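Adenylate kinase (Desulfovibrio gigas, PDB 2XB4) probably catalyses the reversible transfer of the terminal phosphate of ATP to AMP, yielding two ADP, and carries a bound zinc ion. Local coordinates at residues L4-N9 and A186-Y191; A27-G32 and W80-F85. One frame throughout, in Å; residues are numbered along the deposited sequence.

Contact 1: L4-N9 and A186-Y191; sequences LIFGPN and AAAYYY. With SRT (S,R meso-tartaric acid), chain C.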
loop_
_atom_site.group_PDB
_atom_site.type_symbol
_atom_site.label_atom_id
_atom_site.label_comp_id
_atom_site.label_asym_id
_atom_site.label_seq_id
_atom_site.Cartn_x
_atom_site.Cartn_y
_atom_site.Cartn_z
ATOM N N LEU A 4 2.536 16.390 30.228
ATOM C CA LEU A 4 1.743 16.595 28.988
ATOM C C LEU A 4 2.816 16.711 27.894
ATOM O O LEU A 4 3.828 17.356 28.153
ATOM C CB LEU A 4 1.025 17.989 28.952
ATOM C CG LEU A 4 -0.323 18.030 29.647
ATOM C CD1 LEU A 4 -0.001 18.029 31.114
ATOM C CD2 LEU A 4 -1.046 19.314 29.273
ATOM N N ILE A 5 2.650 16.069 26.752
ATOM C CA ILE A 5 3.604 16.250 25.659
ATOM C C ILE A 5 2.884 16.800 24.425
ATOM O O ILE A 5 1.773 16.345 24.068
ATOM C CB ILE A 5 4.373 14.911 25.361
ATOM C CG1 ILE A 5 5.510 15.098 24.310
ATOM C CG2 ILE A 5 3.400 13.771 24.977
ATOM C CD1 ILE A 5 6.510 13.866 24.351
ATOM N N PHE A 6 3.509 17.798 23.776
ATOM C CA PHE A 6 2.982 18.330 22.526
ATOM C C PHE A 6 4.033 18.185 21.371
ATOM O O PHE A 6 5.227 18.512 21.536
ATOM C CB PHE A 6 2.667 19.844 22.667
ATOM C CG PHE A 6 1.578 20.180 23.684
ATOM C CD1 PHE A 6 0.226 20.215 23.295
ATOM C CD2 PHE A 6 1.901 20.407 25.015
ATOM C CE1 PHE A 6 -0.810 20.588 24.223
ATOM C CE2 PHE A 6 0.929 20.732 25.965
ATOM C CZ PHE A 6 -0.435 20.827 25.614
ATOM N N GLY A 7 3.551 17.873 20.166
ATOM C CA GLY A 7 4.408 18.057 18.979
ATOM C C GLY A 7 3.589 17.722 17.717
ATOM O O GLY A 7 2.581 16.978 17.822
ATOM N N PRO A 8 3.998 18.249 16.557
ATOM C CA PRO A 8 3.239 18.070 15.313
ATOM C C PRO A 8 3.561 16.684 14.752
ATOM O O PRO A 8 4.590 16.085 15.151
ATOM C CB PRO A 8 3.882 19.071 14.349
ATOM C CG PRO A 8 5.292 19.287 14.862
ATOM C CD PRO A 8 5.155 19.170 16.409
ATOM N N ASN A 9 2.746 16.219 13.818
ATOM C CA ASN A 9 3.179 15.077 13.012
ATOM C C ASN A 9 4.506 15.374 12.318
ATOM O O ASN A 9 4.696 16.503 11.843
ATOM C CB ASN A 9 2.094 14.750 11.965
ATOM C CG ASN A 9 0.826 14.058 12.621
ATOM O OD1 ASN A 9 0.827 13.573 13.788
ATOM N ND2 ASN A 9 -0.195 13.985 11.874
ATOM N N ALA A 186 -1.273 27.211 20.449
ATOM C CA ALA A 186 -1.861 28.151 21.440
ATOM C C ALA A 186 -2.109 27.361 22.771
ATOM O O ALA A 186 -1.879 27.921 23.837
ATOM C CB ALA A 186 -3.139 28.745 20.891
ATOM N N ALA A 187 -2.541 26.086 22.682
ATOM C CA ALA A 187 -2.737 25.295 23.898
ATOM C C ALA A 187 -1.422 25.081 24.670
ATOM O O ALA A 187 -1.374 25.259 25.939
ATOM C CB ALA A 187 -3.434 23.930 23.611
ATOM N N ALA A 188 -0.384 24.657 23.942
ATOM C CA ALA A 188 0.964 24.468 24.549
ATOM C C ALA A 188 1.443 25.768 25.232
ATOM O O ALA A 188 1.925 25.750 26.371
ATOM C CB ALA A 188 1.980 24.069 23.461
ATOM N N TYR A 189 1.277 26.914 24.542
ATOM C CA TYR A 189 1.683 28.202 25.092
ATOM C C TYR A 189 0.867 28.667 26.314
ATOM O O TYR A 189 1.378 29.384 27.139
ATOM C CB TYR A 189 1.694 29.331 24.015
ATOM C CG TYR A 189 2.554 29.071 22.814
ATOM C CD1 TYR A 189 3.610 28.120 22.843
ATOM C CD2 TYR A 189 2.373 29.833 21.645
ATOM C CE1 TYR A 189 4.387 27.879 21.678
ATOM C CE2 TYR A 189 3.181 29.650 20.520
ATOM C CZ TYR A 189 4.175 28.707 20.526
ATOM O OH TYR A 189 4.920 28.509 19.352
ATOM N N TYR A 190 -0.398 28.292 26.385
ATOM C CA TYR A 190 -1.196 28.527 27.557
ATOM C C TYR A 190 -0.527 27.837 28.766
ATOM O O TYR A 190 -0.417 28.452 29.868
ATOM C CB TYR A 190 -2.591 28.014 27.274
ATOM C CG TYR A 190 -3.437 27.807 28.476
ATOM C CD1 TYR A 190 -4.085 28.914 29.127
ATOM C CD2 TYR A 190 -3.702 26.519 28.950
ATOM C CE1 TYR A 190 -4.899 28.681 30.207
ATOM C CE2 TYR A 190 -4.553 26.318 30.111
ATOM C CZ TYR A 190 -5.115 27.385 30.681
ATOM O OH TYR A 190 -5.944 27.252 31.758
ATOM N N TYR A 191 0.002 26.635 28.564
ATOM C CA TYR A 191 0.733 25.981 29.675
ATOM C C TYR A 191 2.095 26.674 29.917
ATOM O O TYR A 191 2.416 26.934 31.067
ATOM C CB TYR A 191 0.897 24.457 29.512
ATOM C CG TYR A 191 -0.479 23.761 29.599
ATOM C CD1 TYR A 191 -1.090 23.531 30.836
ATOM C CD2 TYR A 191 -1.142 23.304 28.446
ATOM C CE1 TYR A 191 -2.407 22.977 30.907
ATOM C CE2 TYR A 191 -2.396 22.731 28.516
ATOM C CZ TYR A 191 -3.034 22.623 29.718
ATOM O OH TYR A 191 -4.227 22.000 29.728
HETATM O O1 SRT C . 7.156 11.769 13.082
HETATM O O11 SRT C . 7.110 10.180 14.694
HETATM C C1 SRT C . 6.595 11.071 13.968
HETATM C C2 SRT C . 5.271 11.641 14.239
HETATM O O2 SRT C . 4.352 11.803 13.175
HETATM C C3 SRT C . 4.855 11.791 15.659
HETATM O O3 SRT C . 5.465 13.108 15.650
HETATM C C4 SRT C . 3.403 11.950 15.826
HETATM O O4 SRT C . 2.742 10.909 15.974
HETATM O O41 SRT C . 2.937 13.094 15.818
#

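Contact 2: A27-G32 and W80-F85; sequences AHIESG and WLLDGF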
loop_
_atom_site.group_PDB
_atom_site.type_symbol
_atom_site.label_atom_id
_atom_site.label_comp_id
_atom_site.label_asym_id
_atom_site.label_seq_id
_atom_site.Cartn_x
_atom_site.Cartn_y
_atom_site.Cartn_z
ATOM N N ALA A 27 2.303 5.713 32.926
ATOM C CA ALA A 27 1.294 5.229 31.983
ATOM C C ALA A 27 1.281 6.149 30.766
ATOM O O ALA A 27 1.118 7.375 30.930
ATOM C CB ALA A 27 -0.034 5.250 32.597
ATOM N N HIS A 28 1.373 5.601 29.545
ATOM C CA HIS A 28 1.337 6.476 28.389
ATOM C C HIS A 28 -0.112 6.590 27.955
ATOM O O HIS A 28 -0.619 5.624 27.431
ATOM C CB HIS A 28 2.171 5.879 27.222
ATOM C CG HIS A 28 1.941 6.580 25.910
ATOM N ND1 HIS A 28 2.358 7.879 25.673
ATOM C CD2 HIS A 28 1.314 6.173 24.772
ATOM C CE1 HIS A 28 2.029 8.230 24.445
ATOM N NE2 HIS A 28 1.377 7.226 23.880
ATOM N N ILE A 29 -0.758 7.745 28.140
ATOM C CA ILE A 29 -2.170 7.921 27.905
ATOM C C ILE A 29 -2.430 8.717 26.607
ATOM O O ILE A 29 -2.147 9.894 26.493
ATOM C CB ILE A 29 -2.888 8.692 29.137
ATOM C CG1 ILE A 29 -2.511 8.102 30.497
ATOM C CG2 ILE A 29 -4.440 8.872 28.935
ATOM C CD1 ILE A 29 -3.049 6.753 30.799
ATOM N N GLU A 30 -3.025 8.067 25.614
ATOM C CA GLU A 30 -3.187 8.762 24.345
ATOM C C GLU A 30 -4.670 8.809 24.079
ATOM O O GLU A 30 -5.505 7.917 24.531
ATOM C CB GLU A 30 -2.269 8.145 23.265
ATOM C CG GLU A 30 -2.782 7.010 22.561
ATOM C CD GLU A 30 -3.753 7.369 21.388
ATOM O OE1 GLU A 30 -4.676 6.581 21.276
ATOM O OE2 GLU A 30 -3.626 8.361 20.592
ATOM N N SER A 31 -5.033 9.913 23.461
ATOM C CA SER A 31 -6.407 10.338 23.360
ATOM C C SER A 31 -7.235 9.247 22.724
ATOM O O SER A 31 -8.336 8.994 23.138
ATOM C CB SER A 31 -6.449 11.696 22.579
ATOM O OG SER A 31 -5.144 11.892 22.004
ATOM N N GLY A 32 -6.700 8.544 21.737
ATOM C CA GLY A 32 -7.424 7.392 21.156
ATOM C C GLY A 32 -7.768 6.260 22.101
ATOM O O GLY A 32 -8.877 5.759 22.107
ATOM N N TRP A 80 1.659 9.697 34.875
ATOM C CA TRP A 80 1.167 9.529 33.500
ATOM C C TRP A 80 1.878 10.456 32.529
ATOM O O TRP A 80 2.432 11.529 32.925
ATOM C CB TRP A 80 -0.358 9.752 33.423
ATOM C CG TRP A 80 -0.937 10.930 34.268
ATOM C CD1 TRP A 80 -1.556 10.815 35.504
ATOM C CD2 TRP A 80 -0.985 12.307 33.920
ATOM N NE1 TRP A 80 -2.007 12.065 35.932
ATOM C CE2 TRP A 80 -1.706 12.983 34.946
ATOM C CE3 TRP A 80 -0.578 13.057 32.761
ATOM C CZ2 TRP A 80 -1.939 14.363 34.899
ATOM C CZ3 TRP A 80 -0.849 14.374 32.729
ATOM C CH2 TRP A 80 -1.487 15.043 33.804
ATOM N N LEU A 81 1.824 10.079 31.247
ATOM C CA LEU A 81 2.249 10.934 30.130
ATOM C C LEU A 81 1.070 11.061 29.189
ATOM O O LEU A 81 0.629 10.065 28.596
ATOM C CB LEU A 81 3.417 10.287 29.362
ATOM C CG LEU A 81 3.861 10.980 28.020
ATOM C CD1 LEU A 81 4.516 12.378 28.294
ATOM C CD2 LEU A 81 4.860 9.986 27.305
ATOM N N LEU A 82 0.510 12.250 29.111
ATOM C CA LEU A 82 -0.742 12.502 28.294
ATOM C C LEU A 82 -0.356 13.080 26.948
ATOM O O LEU A 82 0.297 14.112 26.893
ATOM C CB LEU A 82 -1.647 13.472 29.108
ATOM C CG LEU A 82 -3.011 13.830 28.461
ATOM C CD1 LEU A 82 -3.887 12.574 28.047
ATOM C CD2 LEU A 82 -3.807 14.909 29.214
ATOM N N ASP A 83 -0.749 12.411 25.854
ATOM C CA ASP A 83 -0.209 12.646 24.535
ATOM C C ASP A 83 -1.443 12.788 23.618
ATOM O O ASP A 83 -2.222 11.879 23.492
ATOM C CB ASP A 83 0.629 11.408 24.233
ATOM C CG ASP A 83 1.202 11.380 22.868
ATOM O OD1 ASP A 83 0.899 12.286 22.079
ATOM O OD2 ASP A 83 2.000 10.439 22.568
ATOM N N GLY A 84 -1.584 13.914 22.957
ATOM C CA GLY A 84 -2.517 14.085 21.872
ATOM C C GLY A 84 -3.762 14.852 22.284
ATOM O O GLY A 84 -4.637 15.146 21.454
ATOM N N PHE A 85 -3.840 15.158 23.578
ATOM C CA PHE A 85 -4.949 15.974 24.127
ATOM C C PHE A 85 -4.277 16.875 25.162
ATOM O O PHE A 85 -3.492 16.356 25.960
ATOM C CB PHE A 85 -6.012 15.072 24.777
ATOM C CG PHE A 85 -7.163 15.792 25.239
ATOM C CD1 PHE A 85 -7.099 16.430 26.443
ATOM C CD2 PHE A 85 -8.302 15.936 24.451
ATOM C CE1 PHE A 85 -8.148 17.146 26.904
ATOM C CE2 PHE A 85 -9.405 16.689 24.896
ATOM C CZ PHE A 85 -9.347 17.296 26.135
#

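Contact 1: L4-N9 and A186-Y191
F6, the last residue of strand 2-6, reaches across to helix 184-192 and takes part in three of the four residue pairs of this buried, apolar contact. Its CB points at the helix, and chi1 -63°, with CG anti to the carbonyl carbon, lays the ring against A188 and Y191. Starting from CB, the first ring atom, F6 CG, meets A188 CB at 3.9 Å, and F6 CD2 touches the same methyl. A188 CB lies over one ring face, 4.0 Å from the centroid of the F6 ring and 15° off its normal, a CH-pi contact. Farther out, F6 CE1 comes within 4.3 Å of A187 CB, while F6 CE2 rests between A188 CA and Y191 CD2. At the tip, F6 CZ runs up to Y191 CD2 at 3.8 Å, the two side chains crossing at about a right angle. Y191 is also touched by L4, two residues back on the same side of the strand: L4 CD2 lies 3.9 Å from the centroid of the Y191 ring, a second CH-pi contact. The other face of that ring is covered by Y190, and Y191 OH makes a weak hydrogen bond to A92 O. Beyond F6 the chain turns away from the helix as G7-P8-N9, where P8 O accepts a weak 3.1 Å hydrogen bond from O3 of the bound tartrate. This is the P-loop kinase core: a central parallel strand, backed by a helix, running into the phosphate-binding loop.

Contact 2: A27-G32 and W80-F85
A27 opens a parallel beta ladder between strands 27-30 and 80-83 of the central sheet in the P-loop kinase core, its O accepting L81 N at 2.8 Å in a nearly straight bond (167° at the hydrogen). H28 pairs with L81 on the face that also carries E30 and D83. I29 bonds to strand 80-83 through both backbone N and O, straddling L82: I29 N gives to L81 O at 2.7 Å, and I29 O accepts D83 N at 2.9 Å. Its side chain goes to the other face, where the CG1 branch meets W80 CB at 4.0 Å and CG2 meets L82 CD1 at 3.8 Å. E30 ends the strand as N-cap of helix 31-40; chi1 85° puts its CG between the backbone N and the carbonyl carbon, from where the bent chain curls OE1 back to bond with G33 N. Opposite it, D83 turns its carboxylate to a salt bridge with K13 of the predicted ATP site. S31, predicted to bind AMP like G84 and F85, starts the helix. Both its donors converge on one carbonyl: D83 O takes weak bonds from S31 N at 3.4 Å and from S31 OG at 3.3 Å.

How the contacts relate
The two contacts lie about 13 Å apart, centre to centre, and share the five-stranded parallel sheet of the core. Strand 2-6 sits in its middle, strand 80-83 is its neighbour, and strand 27-30 forms one edge of the sheet within this chain. Both partners of contact 2 fall between the two segments of contact 1 in sequence, so the late helix 184-192 returns to the first strand. I5 joins them directly: I5 N is a probable hydrogen-bond partner of L82 O at 3.1 Å, and I5 CG2 packs on D83 CB. The sheet thus puts the P-loop next to the end of strand 80-83, with strand 27-30 one place beyond, consistent with ATP and AMP sites lying close together.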